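Side-chain contact in 'Carboxyl esterase 2 (Tuber melanosporum Mel28, PDB 5MIF), which probably hydrolyses carboxylic ester bonds, as an archaeal-like carboxylesterase of the alpha/beta hydrolase fold: residues A[129-132]-A[133-137]. Numbering follows the deposited sequence.
Sequences RGLI and TNLIR
R129 O is gripped twice by a single residue, T133: the backbone N of T133 reaches it at 3.0 Å and the hydroxyl OG1 of T133 donates to it at 2.7 Å. The two donors come in from opposite faces of the carbonyl plane, the hydroxyl tilted about 31° from it. What brings the hydroxyl back along the helix is the first torsion of T133, which sets OG1 beside its own backbone N (chi1 -56°) and leaves CG2 anti to that N. The aliphatic part of R129 runs alongside, its CG 4.1 Å from T133 OG1. With an alanine in place of T133, R129 O would probably keep the backbone amide bond alone, and a gap would open beside R129 CG.

One residue on, G130 O takes the backbone N of N134 at 3.1 Å and also a hydrogen bond from a water whose O lies 2.8 Å from G130 O. The same water bonds weakly to N134 OD1, a loose water bridge from the glycine carbonyl to the amide side chain on this partly exposed flank.

The other flank is apolar. I132 and I136 lie side by side and point the same way, with I132 CG2 4.0 Å from I136 CD1; both rest on Y95, and F145 and V143 of strand 142-147 also meet them. L131 CD1 comes within 4.1 Å of L135 CG, and both leucines lean on Y114 of strand 109-115. Helix 129-139 is the crossover of a beta-alpha-beta unit, and these four buried side chains form the face it turns to the sheet. The chemistry is thus divided around the helix: a hydroxyl and a water add to the backbone bonds on the outer side, the N134 side chain joining in only through the weak water contact, while isoleucines and leucines pack against mostly aromatic residues of the strands.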
ATOM      1  N   ARG A 129      16.340  -0.151  15.187  1.00 43.32           N
ATOM      2  CA  ARG A 129      17.454  -0.020  14.249  1.00 46.64           C
ATOM      3  C   ARG A 129      17.075  -0.517  12.848  1.00 38.97           C
ATOM      4  O   ARG A 129      17.481   0.070  11.858  1.00 43.80           O
ATOM      5  CB  ARG A 129      18.704  -0.765  14.746  1.00 48.30           C
ATOM      6  CG  ARG A 129      19.876  -0.695  13.754  1.00 48.90           C
ATOM      7  CD  ARG A 129      21.159  -1.270  14.316  1.00 53.59           C
ATOM      8  NE  ARG A 129      21.032  -2.697  14.616  1.00 61.89           N
ATOM      9  CZ  ARG A 129      22.026  -3.457  15.073  1.00 68.11           C
ATOM     10  NH1 ARG A 129      23.235  -2.933  15.258  1.00 65.51           N
ATOM     11  NH2 ARG A 129      21.819  -4.746  15.336  1.00 68.18           N
ATOM     12  N   GLY A 130      16.315  -1.604  12.779  1.00 41.97           N
ATOM     13  CA  GLY A 130      15.892  -2.180  11.512  1.00 39.84           C
ATOM     14  C   GLY A 130      15.001  -1.240  10.706  1.00 42.74           C
ATOM     15  O   GLY A 130      15.179  -1.069   9.501  1.00 43.03           O
ATOM     16  N   LEU A 131      14.016  -0.653  11.367  1.00 39.77           N
ATOM     17  CA  LEU A 131      13.119   0.282  10.712  1.00 39.55           C
ATOM     18  C   LEU A 131      13.855   1.568  10.318  1.00 39.14           C
ATOM     19  O   LEU A 131      13.655   2.084   9.223  1.00 38.35           O
ATOM     20  CB  LEU A 131      11.917   0.601  11.612  1.00 38.34           C
ATOM     21  CG  LEU A 131      10.940   1.617  11.006  1.00 41.29           C
ATOM     22  CD1 LEU A 131      10.533   1.216   9.566  1.00 36.42           C
ATOM     23  CD2 LEU A 131       9.721   1.787  11.894  1.00 42.08           C
ATOM     24  N   ILE A 132      14.706   2.082  11.201  1.00 36.36           N
ATOM     25  CA  ILE A 132      15.465   3.283  10.897  1.00 37.12           C
ATOM     26  C   ILE A 132      16.343   3.089   9.656  1.00 39.53           C
ATOM     27  O   ILE A 132      16.424   3.966   8.788  1.00 39.14           O
ATOM     28  CB  ILE A 132      16.337   3.709  12.080  1.00 41.55           C
ATOM     29  CG1 ILE A 132      15.465   4.144  13.253  1.00 42.85           C
ATOM     30  CG2 ILE A 132      17.234   4.866  11.695  1.00 37.44           C
ATOM     31  CD1 ILE A 132      16.252   4.291  14.532  1.00 44.39           C
ATOM     32  N   THR A 133      16.994   1.934   9.579  1.00 38.13           N
ATOM     33  CA  THR A 133      17.843   1.599   8.434  1.00 43.06           C
ATOM     34  C   THR A 133      17.048   1.557   7.126  1.00 38.27           C
ATOM     35  O   THR A 133      17.456   2.139   6.123  1.00 40.41           O
ATOM     36  CB  THR A 133      18.522   0.234   8.630  1.00 43.19           C
ATOM     37  OG1 THR A 133      19.255   0.235   9.861  1.00 40.29           O
ATOM     38  CG2 THR A 133      19.446  -0.072   7.456  1.00 46.39           C
ATOM     39  N   ASN A 134      15.910   0.870   7.162  1.00 36.24           N
ATOM     40  CA  ASN A 134      14.996   0.804   6.033  1.00 40.78           C
ATOM     41  C   ASN A 134      14.561   2.206   5.581  1.00 42.15           C
ATOM     42  O   ASN A 134      14.582   2.508   4.392  1.00 43.05           O
ATOM     43  CB  ASN A 134      13.772  -0.053   6.392  1.00 42.56           C
ATOM     44  CG  ASN A 134      14.051  -1.538   6.288  1.00 52.82           C
ATOM     45  OD1 ASN A 134      14.922  -1.953   5.521  1.00 61.29           O
ATOM     46  ND2 ASN A 134      13.328  -2.351   7.066  1.00 48.05           N
ATOM     47  N   LEU A 135      14.156   3.045   6.530  1.00 40.13           N
ATOM     48  CA  LEU A 135      13.747   4.416   6.248  1.00 38.26           C
ATOM     49  C   LEU A 135      14.877   5.186   5.592  1.00 41.89           C
ATOM     50  O   LEU A 135      14.674   5.914   4.619  1.00 41.61           O
ATOM     51  CB  LEU A 135      13.321   5.125   7.533  1.00 37.78           C
ATOM     52  CG  LEU A 135      11.926   4.783   8.053  1.00 38.69           C
ATOM     53  CD1 LEU A 135      11.640   5.624   9.287  1.00 38.20           C
ATOM     54  CD2 LEU A 135      10.869   5.014   6.964  1.00 36.99           C
ATOM     55  N   ILE A 136      16.073   5.051   6.145  1.00 40.89           N
ATOM     56  CA  ILE A 136      17.208   5.759   5.585  1.00 38.72           C
ATOM     57  C   ILE A 136      17.546   5.225   4.194  1.00 42.04           C
ATOM     58  O   ILE A 136      17.812   6.010   3.283  1.00 41.62           O
ATOM     59  CB  ILE A 136      18.431   5.674   6.492  1.00 42.60           C
ATOM     60  CG1 ILE A 136      18.195   6.546   7.729  1.00 39.64           C
ATOM     61  CG2 ILE A 136      19.692   6.143   5.753  1.00 42.21           C
ATOM     62  CD1 ILE A 136      19.318   6.514   8.702  1.00 41.07           C
ATOM     63  N   ARG A 137      17.514   3.905   4.017  1.00 42.19           N
ATOM     64  CA  ARG A 137      17.835   3.342   2.707  1.00 42.81           C
ATOM     65  C   ARG A 137      16.849   3.835   1.655  1.00 42.25           C
ATOM     66  O   ARG A 137      17.266   4.295   0.599  1.00 40.47           O
ATOM     67  CB  ARG A 137      17.834   1.813   2.715  1.00 46.69           C
ATOM     68  CG  ARG A 137      18.345   1.217   1.383  1.00 46.59           C
ATOM     69  CD  ARG A 137      17.807  -0.170   1.134  1.00 49.33           C
ATOM     70  NE  ARG A 137      17.790  -0.949   2.365  1.00 59.23           N
ATOM     71  CZ  ARG A 137      16.681  -1.402   2.947  1.00 60.09           C
ATOM     72  NH1 ARG A 137      15.487  -1.148   2.407  1.00 61.02           N
ATOM     73  NH2 ARG A 137      16.764  -2.102   4.072  1.00 57.33           N
TER
HETATM   74  O   HOH W   1      16.789  -2.845   8.100  1.00 49.05           O